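PDB 3M1G: putative glutathione S-transferase from Corynebacterium glutamicum, which probably acts as a glutathione transferase of the ECM4-like, omega-related type, working on glutathione through a thioredoxin-like domain joined to a helical domain. Local coordinates for residues Val149-Asp153 against Tyr154-Thr158; Leu83-Glu86 against Asn87-Leu91; Val221-Asp224 against Trp225-Asp228; Asp239-Glu243 against Ala244-Leu248. All coordinates share one frame; numbering follows the deposited sequence.

Overall arrangement
Along the chain the order is contact 2, contact 1, contact 3, contact 4. Contacts 2 and 1 both reach the four-stranded sheet of the thioredoxin-like domain, at its outermost strands 90-93 and 149-151, with centres about 15 Å apart. Contacts 3 and 4 lie in the helical C-terminal domain, on the successive helices 209-229 and 243-253, centres about 16 Å apart; L226 packs on L248 between them. The domains meet where contact 1 touches contact 4, T158 of helix 154-163 probably hydrogen bonding to E243. Contacts 2 and 3, centres about 34 Å apart, sit on opposite sides of the chain's centre. Contacts 1, 2 and 4 lie at helix ends, contact 3 within a helix.

Contact 1. Residues Val149-Asp153 against Tyr154-Thr158; sequences VVTND and YPSIT
The step from strand 149-151, an edge of the thioredoxin-like sheet, into helix 154-163 is closed by an N-cap at D153, whose side chain reaches over the first helical turn to S156. CG of D153 stands anti to its backbone N (chi1 -178°), which carries OD2 to 2.8 Å from S156 OG and gives a weak capping bond from S156 N to D153 OD2, 3.5 Å long. S156 OG also lies 3.1 Å from D153 O; which of the two oxygens receives its single proton is not settled. D153 O takes I157 N in its carbonyl plane at 3.1 Å and starts the helical bonding. The other carboxylate oxygen, OD1, is bonded to Y30 OH.

Just before the cap, T151 forms an ST turn: its OG1 accepts from D153 N at 2.9 Å. A water bridges this hydroxyl to S156 OG, to which it donates. The T151 and I157 side chains run past each other in opposite directions, CG2 of T151 and CG1 of I157 4.1 Å apart, both also packing on L141 of the neighbouring strand. P155 CD sits 3.3 Å above one face of the Y154 ring, toward its rim. That ring meets W72 and H98, and the Y154 side chain is about 7 Å from that of C70, the predicted nucleophile; a glycerol lies beside P155. The negative D153 carboxylate at the helix start probably interacts favourably with the helix dipole.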
loop_
_atom_site.group_PDB
_atom_site.type_symbol
_atom_site.label_atom_id
_atom_site.label_comp_id
_atom_site.label_asym_id
_atom_site.label_seq_id
_atom_site.Cartn_x
_atom_site.Cartn_y
_atom_site.Cartn_z
ATOM N N VAL A 149 -6.723 -16.438 35.540
ATOM C CA VAL A 149 -5.809 -16.464 34.421
ATOM C C VAL A 149 -4.604 -17.264 34.863
ATOM O O VAL A 149 -3.910 -16.901 35.810
ATOM C CB VAL A 149 -5.366 -15.064 33.992
ATOM C CG1 VAL A 149 -4.288 -15.160 32.895
ATOM C CG2 VAL A 149 -6.577 -14.245 33.507
ATOM N N VAL A 150 -4.374 -18.377 34.168
ATOM C CA VAL A 150 -3.212 -19.230 34.410
ATOM C C VAL A 150 -1.959 -18.628 33.814
ATOM O O VAL A 150 -0.940 -18.487 34.506
ATOM C CB VAL A 150 -3.471 -20.645 33.855
ATOM C CG1 VAL A 150 -2.236 -21.516 34.027
ATOM C CG2 VAL A 150 -4.723 -21.232 34.547
ATOM N N THR A 151 -2.025 -18.230 32.547
ATOM C CA THR A 151 -0.885 -17.601 31.916
ATOM C C THR A 151 -1.279 -16.716 30.734
ATOM O O THR A 151 -2.206 -17.032 29.992
ATOM C CB THR A 151 0.141 -18.651 31.370
ATOM O OG1 THR A 151 1.058 -18.011 30.463
ATOM C CG2 THR A 151 -0.572 -19.784 30.662
ATOM N N ASN A 152 -0.539 -15.628 30.560
ATOM C CA ASN A 152 -0.604 -14.817 29.341
ATOM C C ASN A 152 0.775 -14.649 28.711
ATOM O O ASN A 152 1.015 -13.730 27.936
ATOM C CB ASN A 152 -1.272 -13.436 29.573
ATOM C CG ASN A 152 -0.680 -12.677 30.712
ATOM O OD1 ASN A 152 0.512 -12.772 30.987
ATOM N ND2 ASN A 152 -1.527 -11.904 31.417
ATOM N N ASP A 153 1.688 -15.550 29.039
ATOM C CA ASP A 153 2.998 -15.516 28.457
ATOM C C ASP A 153 2.980 -16.302 27.129
ATOM O O ASP A 153 3.222 -17.535 27.093
ATOM C CB ASP A 153 4.003 -16.084 29.437
ATOM C CG ASP A 153 5.412 -16.031 28.887
ATOM O OD1 ASP A 153 5.856 -14.935 28.568
ATOM O OD2 ASP A 153 6.039 -17.083 28.755
ATOM N N TYR A 154 2.678 -15.591 26.050
ATOM C CA TYR A 154 2.331 -16.248 24.775
ATOM C C TYR A 154 3.480 -17.095 24.164
ATOM O O TYR A 154 3.187 -18.156 23.596
ATOM C CB TYR A 154 1.672 -15.271 23.746
ATOM C CG TYR A 154 2.540 -14.108 23.417
ATOM C CD1 TYR A 154 3.517 -14.219 22.439
ATOM C CD2 TYR A 154 2.454 -12.928 24.133
ATOM C CE1 TYR A 154 4.385 -13.191 22.184
ATOM C CE2 TYR A 154 3.327 -11.863 23.886
ATOM C CZ TYR A 154 4.294 -12.018 22.899
ATOM O OH TYR A 154 5.146 -11.013 22.597
ATOM N N PRO A 155 4.767 -16.701 24.344
ATOM C CA PRO A 155 5.837 -17.623 23.869
ATOM C C PRO A 155 5.847 -19.002 24.579
ATOM O O PRO A 155 6.008 -20.020 23.908
ATOM C CB PRO A 155 7.136 -16.870 24.159
ATOM C CG PRO A 155 6.688 -15.358 24.279
ATOM C CD PRO A 155 5.334 -15.448 24.912
ATOM N N SER A 156 5.640 -19.052 25.890
ATOM C CA SER A 156 5.619 -20.330 26.546
ATOM C C SER A 156 4.333 -21.103 26.289
ATOM O O SER A 156 4.339 -22.342 26.337
ATOM C CB SER A 156 5.938 -20.219 28.057
ATOM O OG SER A 156 4.894 -19.603 28.733
ATOM N N ILE A 157 3.253 -20.420 25.916
ATOM C CA ILE A 157 2.018 -21.120 25.628
ATOM C C ILE A 157 2.208 -22.094 24.477
ATOM O O ILE A 157 1.860 -23.250 24.602
ATOM C CB ILE A 157 0.807 -20.164 25.396
ATOM C CG1 ILE A 157 0.417 -19.523 26.723
ATOM C CG2 ILE A 157 -0.423 -20.922 24.811
ATOM C CD1 ILE A 157 -0.670 -18.429 26.629
ATOM N N THR A 158 2.786 -21.654 23.364
ATOM C CA THR A 158 2.911 -22.516 22.195
ATOM C C THR A 158 4.014 -23.559 22.398
ATOM O O THR A 158 3.854 -24.712 21.991
ATOM C CB THR A 158 3.136 -21.704 20.869
ATOM O OG1 THR A 158 4.219 -20.780 21.057
ATOM C CG2 THR A 158 1.842 -20.907 20.478
HETATM O O HOH W 1 2.688 -20.647 29.765
#

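Contact 2. Residues Leu83-Glu86 against Asn87-Leu91; sequences LGLE and NVISL
The carbonyl of L85 is gripped by two amides at once, V88 N and I89 N, so the chain from L85 to V88 makes a type I turn and the next residue closes a wider loop on the same oxygen. This is the connection out of helix 71-83 into strand 90-93, the second half of the beta-alpha-beta crossover of the thioredoxin-like domain, in which strands 62-66 and 90-93 run parallel. The helix ends in a Schellman motif at G84, whose positive phi of 77° turns the backbone out of the helical path.

V88 N and I89 N both lie 3.1 Å from L85 O, but they differ in direction. I89 N arrives nearly in line with the C=O bond (169° at the oxygen), whereas V88 N sits well above the carbonyl plane, away from the lone-pair directions.

V88 and I89 pack their side chains against L85. CG2 of V88, lodged between its own N and carbonyl carbon, comes 3.5 Å from L85 O and 3.8 Å from L85 CD2. L85 CD1 and I89 CD1 are more loosely set, 4.3 Å apart. L85 and I89 are both buried, and both lean on F161 of helix 154-163, while L85 adds F168 and I89 adds W165. E86 turns the other way; its extended chain carries OE2 back along the helix to a salt bridge with R81 NH1. Just ahead, I89 O accepts from R80 NE, while its amide remains on L85 O.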
loop_
_atom_site.group_PDB
_atom_site.type_symbol
_atom_site.label_atom_id
_atom_site.label_comp_id
_atom_site.label_asym_id
_atom_site.label_seq_id
_atom_site.Cartn_x
_atom_site.Cartn_y
_atom_site.Cartn_z
ATOM N N LEU A 83 -2.071 -29.261 16.416
ATOM C CA LEU A 83 -1.798 -30.362 17.336
ATOM C C LEU A 83 -3.008 -31.195 17.718
ATOM O O LEU A 83 -2.838 -32.261 18.303
ATOM C CB LEU A 83 -1.120 -29.843 18.605
ATOM C CG LEU A 83 0.241 -29.173 18.311
ATOM C CD1 LEU A 83 0.798 -28.598 19.638
ATOM C CD2 LEU A 83 1.238 -30.146 17.669
ATOM N N GLY A 84 -4.212 -30.705 17.436
ATOM C CA GLY A 84 -5.436 -31.424 17.791
ATOM C C GLY A 84 -5.773 -31.296 19.260
ATOM O O GLY A 84 -6.186 -32.275 19.893
ATOM N N LEU A 85 -5.581 -30.096 19.805
ATOM C CA LEU A 85 -5.932 -29.796 21.170
ATOM C C LEU A 85 -7.301 -29.137 21.279
ATOM O O LEU A 85 -7.703 -28.747 22.378
ATOM C CB LEU A 85 -4.858 -28.942 21.854
ATOM C CG LEU A 85 -3.491 -29.595 22.003
ATOM C CD1 LEU A 85 -2.461 -28.616 22.556
ATOM C CD2 LEU A 85 -3.595 -30.885 22.923
ATOM N N GLU A 86 -8.054 -29.085 20.174
ATOM C CA GLU A 86 -9.340 -28.395 20.163
ATOM C C GLU A 86 -10.399 -29.079 21.040
ATOM O O GLU A 86 -11.303 -28.414 21.559
ATOM C CB GLU A 86 -9.893 -28.282 18.722
ATOM C CG GLU A 86 -9.052 -27.381 17.811
ATOM C CD GLU A 86 -9.281 -27.606 16.313
ATOM O OE1 GLU A 86 -9.528 -28.757 15.917
ATOM O OE2 GLU A 86 -9.224 -26.635 15.531
ATOM N N ASN A 87 -10.314 -30.398 21.190
ATOM C CA ASN A 87 -11.277 -31.089 22.007
ATOM C C ASN A 87 -10.855 -31.185 23.494
ATOM O O ASN A 87 -11.566 -31.788 24.277
ATOM C CB ASN A 87 -11.495 -32.491 21.428
ATOM C CG ASN A 87 -10.152 -33.318 21.343
ATOM O OD1 ASN A 87 -9.001 -32.790 21.509
ATOM N ND2 ASN A 87 -10.305 -34.598 21.036
ATOM N N VAL A 88 -9.702 -30.642 23.892
ATOM C CA VAL A 88 -9.291 -30.718 25.287
ATOM C C VAL A 88 -9.074 -29.374 25.990
ATOM O O VAL A 88 -9.120 -29.305 27.231
ATOM C CB VAL A 88 -8.049 -31.653 25.477
ATOM C CG1 VAL A 88 -8.354 -33.074 24.951
ATOM C CG2 VAL A 88 -6.854 -31.115 24.842
ATOM N N ILE A 89 -8.854 -28.326 25.202
ATOM C CA ILE A 89 -8.799 -26.944 25.662
ATOM C C ILE A 89 -9.841 -26.191 24.850
ATOM O O ILE A 89 -9.844 -26.228 23.598
ATOM C CB ILE A 89 -7.423 -26.313 25.397
ATOM C CG1 ILE A 89 -6.318 -27.074 26.133
ATOM C CG2 ILE A 89 -7.386 -24.799 25.730
ATOM C CD1 ILE A 89 -4.853 -26.699 25.631
ATOM N N SER A 90 -10.760 -25.526 25.547
ATOM C CA SER A 90 -11.850 -24.810 24.882
ATOM C C SER A 90 -11.343 -23.464 24.357
ATOM O O SER A 90 -10.213 -23.057 24.652
ATOM C CB SER A 90 -13.042 -24.611 25.838
ATOM O OG SER A 90 -12.670 -23.811 26.953
ATOM N N LEU A 91 -12.182 -22.776 23.589
ATOM C CA LEU A 91 -11.778 -21.539 22.879
ATOM C C LEU A 91 -12.810 -20.450 23.141
ATOM O O LEU A 91 -14.000 -20.668 22.928
ATOM C CB LEU A 91 -11.677 -21.736 21.369
ATOM C CG LEU A 91 -11.192 -20.525 20.559
ATOM C CD1 LEU A 91 -9.713 -20.197 20.892
ATOM C CD2 LEU A 91 -11.368 -20.737 19.051
#

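Contact 3. Residues Val221-Asp224 against Trp225-Asp228; sequences VALD and WLED
A chi1 of 156° swings CG of W225 to the far side from N and brings the indole to A222, CE3 coming nearest, while L226, with CG beside its own N (chi1 -69°), brings CD2 over one face of that ring, 3.6 Å above its plane and toward the rim. W225 CE3 lies 3.5 Å from A222 O and 4.4 Å from A222 CB, the carbonyl and the methyl one turn earlier. The same A222 O receives L226 N at 2.9 Å, a regular bond of helix 209-229, and W225 N, E227 N and D228 N repeat the pattern on V221 O, L223 O and D224 O. L223 CD2 and L226 CD1 touch at 4.4 Å.

The helix is one of the long members of the C-terminal GST bundle. A222, W225 and L226 face helix 182-197, where I192 packs on both W225 and L226 and R191 makes a cation-pi contact with the indole. D224 forms a salt bridge with R267. E227 bends at chi2, so that its end turns off the helix to accept from N275 N through OE2 and from L276 N through OE1. A carboxylate set against amides at the start of helix 274-284 probably gains from that helix's dipole. Apolar residues thus pack on helix 182-197, with L226 also touching L276, while E227 holds the start of helix 274-284.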
loop_
_atom_site.group_PDB
_atom_site.type_symbol
_atom_site.label_atom_id
_atom_site.label_comp_id
_atom_site.label_asym_id
_atom_site.label_seq_id
_atom_site.Cartn_x
_atom_site.Cartn_y
_atom_site.Cartn_z
ATOM N N VAL A 221 15.493 -4.324 6.721
ATOM C CA VAL A 221 16.729 -5.115 6.846
ATOM C C VAL A 221 16.325 -6.565 7.206
ATOM O O VAL A 221 16.834 -7.521 6.603
ATOM C CB VAL A 221 17.686 -4.552 7.941
ATOM C CG1 VAL A 221 18.714 -5.589 8.355
ATOM C CG2 VAL A 221 18.421 -3.232 7.465
ATOM N N ALA A 222 15.386 -6.726 8.132
ATOM C CA ALA A 222 14.981 -8.069 8.536
ATOM C C ALA A 222 14.149 -8.781 7.461
ATOM O O ALA A 222 14.350 -9.972 7.215
ATOM C CB ALA A 222 14.227 -8.050 9.881
ATOM N N LEU A 223 13.205 -8.087 6.824
ATOM C CA LEU A 223 12.441 -8.725 5.732
ATOM C C LEU A 223 13.345 -9.131 4.562
ATOM O O LEU A 223 13.143 -10.185 3.917
ATOM C CB LEU A 223 11.283 -7.842 5.266
ATOM C CG LEU A 223 10.120 -7.632 6.263
ATOM C CD1 LEU A 223 9.087 -6.587 5.732
ATOM C CD2 LEU A 223 9.404 -8.943 6.633
ATOM N N ASP A 224 14.379 -8.333 4.285
ATOM C CA ASP A 224 15.310 -8.714 3.207
ATOM C C ASP A 224 16.162 -9.928 3.619
ATOM O O ASP A 224 16.496 -10.766 2.788
ATOM C CB ASP A 224 16.239 -7.543 2.836
ATOM C CG ASP A 224 15.538 -6.475 1.987
ATOM O OD1 ASP A 224 14.526 -6.775 1.300
ATOM O OD2 ASP A 224 16.003 -5.311 2.018
ATOM N N TRP A 225 16.535 -9.996 4.899
ATOM C CA TRP A 225 17.200 -11.183 5.439
ATOM C C TRP A 225 16.278 -12.414 5.295
ATOM O O TRP A 225 16.732 -13.468 4.864
ATOM C CB TRP A 225 17.578 -10.977 6.917
ATOM C CG TRP A 225 17.726 -12.238 7.706
ATOM C CD1 TRP A 225 18.658 -13.224 7.508
ATOM C CD2 TRP A 225 16.962 -12.635 8.846
ATOM N NE1 TRP A 225 18.471 -14.219 8.423
ATOM C CE2 TRP A 225 17.443 -13.885 9.256
ATOM C CE3 TRP A 225 15.894 -12.064 9.549
ATOM C CZ2 TRP A 225 16.909 -14.578 10.349
ATOM C CZ3 TRP A 225 15.362 -12.760 10.653
ATOM C CH2 TRP A 225 15.854 -13.996 11.018
ATOM N N LEU A 226 15.003 -12.283 5.640
ATOM C CA LEU A 226 14.091 -13.435 5.532
ATOM C C LEU A 226 13.897 -13.891 4.071
ATOM O O LEU A 226 13.866 -15.095 3.757
ATOM C CB LEU A 226 12.739 -13.130 6.184
ATOM C CG LEU A 226 12.770 -13.015 7.699
ATOM C CD1 LEU A 226 11.446 -12.485 8.226
ATOM C CD2 LEU A 226 13.117 -14.366 8.363
ATOM N N GLU A 227 13.763 -12.922 3.178
ATOM C CA GLU A 227 13.588 -13.193 1.753
ATOM C C GLU A 227 14.789 -14.024 1.255
ATOM O O GLU A 227 14.639 -15.006 0.508
ATOM C CB GLU A 227 13.452 -11.872 0.993
ATOM C CG GLU A 227 13.511 -11.985 -0.518
ATOM C CD GLU A 227 12.265 -12.607 -1.092
ATOM O OE1 GLU A 227 11.241 -12.656 -0.358
ATOM O OE2 GLU A 227 12.314 -13.037 -2.271
ATOM N N ASP A 228 15.976 -13.651 1.700
ATOM C CA ASP A 228 17.176 -14.405 1.342
ATOM C C ASP A 228 17.270 -15.761 2.053
ATOM O O ASP A 228 17.679 -16.748 1.454
ATOM C CB ASP A 228 18.422 -13.587 1.655
ATOM C CG ASP A 228 19.724 -14.306 1.247
ATOM O OD1 ASP A 228 19.962 -14.530 0.047
ATOM O OD2 ASP A 228 20.486 -14.677 2.135
#

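Contact 4. Residues Asp239-Glu243 against Ala244-Leu248; sequences DHITE and ADIRL
E243, the first residue of helix 243-253, reaches forward along the first turn to R247. Its CB lies 3.2 Å from A244 N; chi1 of 173° turns CG away from its own N, and with a bend at chi2 CG comes to 3.7 Å from R247 NE. CD follows at 3.6 Å from R247 NE, and beyond it OE2 takes two bonds from R247, from NE at 2.8 Å and from NH1 at 2.8 Å. This salt bridge meets the guanidinium at its edge, in its plane, while the carboxylate stands almost perpendicular, 79° away. OE2 is thus the single oxygen shared by both nitrogens, and T158 OG1 of helix 154-163 probably hydrogen bonds to it as well. R247 NH1 also hydrogen bonds to a glycerol, probably from the crystallisation liquor.

T242, the residue just before, is the N-cap. T242 N donates to D245 OD2 at 2.9 Å, nearly straight (170°) and onto the lone pair turned away from the other oxygen: the half of a capping box in which the third helical residue's side chain accepts from the N-cap amide, as in the N-capping box of this helix in GSTs. A water links D245 OD2, T242 OG1 and H240 O. D245 OD1 binds Y279 OH and L236 N. I241 CG2 and I246 CD1, 4.4 Å apart, add the hydrophobic staple that straddles the cap. R247's two N-H groups probably favour an ionised E243, while the probable bond with T158 ties the helix to helix 154-163.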
loop_
_atom_site.group_PDB
_atom_site.type_symbol
_atom_site.label_atom_id
_atom_site.label_comp_id
_atom_site.label_asym_id
_atom_site.label_seq_id
_atom_site.Cartn_x
_atom_site.Cartn_y
_atom_site.Cartn_z
ATOM N N ASP A 239 13.019 -28.143 5.729
ATOM C CA ASP A 239 12.053 -28.843 4.886
ATOM C C ASP A 239 10.620 -28.837 5.406
ATOM O O ASP A 239 9.711 -29.050 4.618
ATOM C CB ASP A 239 12.482 -30.305 4.700
ATOM C CG ASP A 239 13.646 -30.459 3.734
ATOM O OD1 ASP A 239 13.944 -29.499 2.995
ATOM O OD2 ASP A 239 14.238 -31.549 3.719
ATOM N N HIS A 240 10.433 -28.670 6.716
ATOM C CA HIS A 240 9.108 -28.762 7.330
ATOM C C HIS A 240 8.756 -27.559 8.212
ATOM O O HIS A 240 9.632 -26.877 8.732
ATOM C CB HIS A 240 8.963 -30.087 8.139
ATOM C CG HIS A 240 9.337 -31.313 7.353
ATOM N ND1 HIS A 240 8.773 -31.596 6.127
ATOM C CD2 HIS A 240 10.238 -32.307 7.594
ATOM C CE1 HIS A 240 9.309 -32.716 5.644
ATOM N NE2 HIS A 240 10.217 -33.151 6.501
ATOM N N ILE A 241 7.456 -27.351 8.397
ATOM C CA ILE A 241 6.932 -26.281 9.234
ATOM C C ILE A 241 7.335 -26.502 10.702
ATOM O O ILE A 241 7.310 -27.637 11.205
ATOM C CB ILE A 241 5.396 -26.181 9.120
ATOM C CG1 ILE A 241 5.036 -25.729 7.707
ATOM C CG2 ILE A 241 4.787 -25.240 10.231
ATOM C CD1 ILE A 241 3.560 -25.829 7.316
ATOM N N THR A 242 7.778 -25.422 11.342
ATOM C CA THR A 242 8.097 -25.413 12.771
ATOM C C THR A 242 7.453 -24.219 13.478
ATOM O O THR A 242 6.845 -23.337 12.856
ATOM C CB THR A 242 9.631 -25.318 13.008
ATOM O OG1 THR A 242 10.136 -24.117 12.391
ATOM C CG2 THR A 242 10.391 -26.570 12.455
ATOM N N GLU A 243 7.575 -24.209 14.800
ATOM C CA GLU A 243 7.218 -23.075 15.628
ATOM C C GLU A 243 7.638 -21.712 15.055
ATOM O O GLU A 243 6.899 -20.737 15.210
ATOM C CB GLU A 243 7.856 -23.259 17.015
ATOM C CG GLU A 243 7.752 -22.106 17.999
ATOM C CD GLU A 243 6.419 -22.046 18.792
ATOM O OE1 GLU A 243 5.641 -23.020 18.740
ATOM O OE2 GLU A 243 6.191 -21.022 19.496
ATOM N N ALA A 244 8.850 -21.623 14.509
ATOM C CA ALA A 244 9.331 -20.384 13.875
ATOM C C ALA A 244 8.389 -19.820 12.808
ATOM O O ALA A 244 8.136 -18.611 12.759
ATOM C CB ALA A 244 10.773 -20.600 13.292
ATOM N N ASP A 245 7.836 -20.700 11.970
ATOM C CA ASP A 245 6.888 -20.294 10.921
ATOM C C ASP A 245 5.557 -19.836 11.529
ATOM O O ASP A 245 4.930 -18.860 11.076
ATOM C CB ASP A 245 6.682 -21.453 9.944
ATOM C CG ASP A 245 7.970 -21.976 9.374
ATOM O OD1 ASP A 245 8.670 -21.212 8.656
ATOM O OD2 ASP A 245 8.289 -23.178 9.633
ATOM N N ILE A 246 5.145 -20.481 12.627
ATOM C CA ILE A 246 3.941 -20.109 13.308
ATOM C C ILE A 246 4.053 -18.717 13.970
ATOM O O ILE A 246 3.041 -18.031 14.133
ATOM C CB ILE A 246 3.588 -21.210 14.291
ATOM C CG1 ILE A 246 3.182 -22.468 13.456
ATOM C CG2 ILE A 246 2.485 -20.780 15.252
ATOM C CD1 ILE A 246 3.346 -23.734 14.148
ATOM N N ARG A 247 5.270 -18.310 14.341
ATOM C CA ARG A 247 5.520 -16.988 14.865
ATOM C C ARG A 247 5.693 -15.926 13.759
ATOM O O ARG A 247 5.390 -14.764 13.976
ATOM C CB ARG A 247 6.738 -16.983 15.754
ATOM C CG ARG A 247 6.497 -17.801 17.002
ATOM C CD ARG A 247 7.608 -17.642 17.989
ATOM N NE ARG A 247 7.500 -18.623 19.062
ATOM C CZ ARG A 247 8.234 -18.626 20.174
ATOM N NH1 ARG A 247 8.042 -19.584 21.069
ATOM N NH2 ARG A 247 9.160 -17.697 20.400
ATOM N N LEU A 248 6.100 -16.316 12.566
ATOM C CA LEU A 248 6.259 -15.344 11.467
ATOM C C LEU A 248 4.930 -15.111 10.690
ATOM O O LEU A 248 4.569 -13.973 10.403
ATOM C CB LEU A 248 7.384 -15.767 10.535
ATOM C CG LEU A 248 7.604 -14.921 9.272
ATOM C CD1 LEU A 248 7.877 -13.450 9.636
ATOM C CD2 LEU A 248 8.719 -15.519 8.410
HETATM O O HOH W 2 10.507 -24.347 9.646
#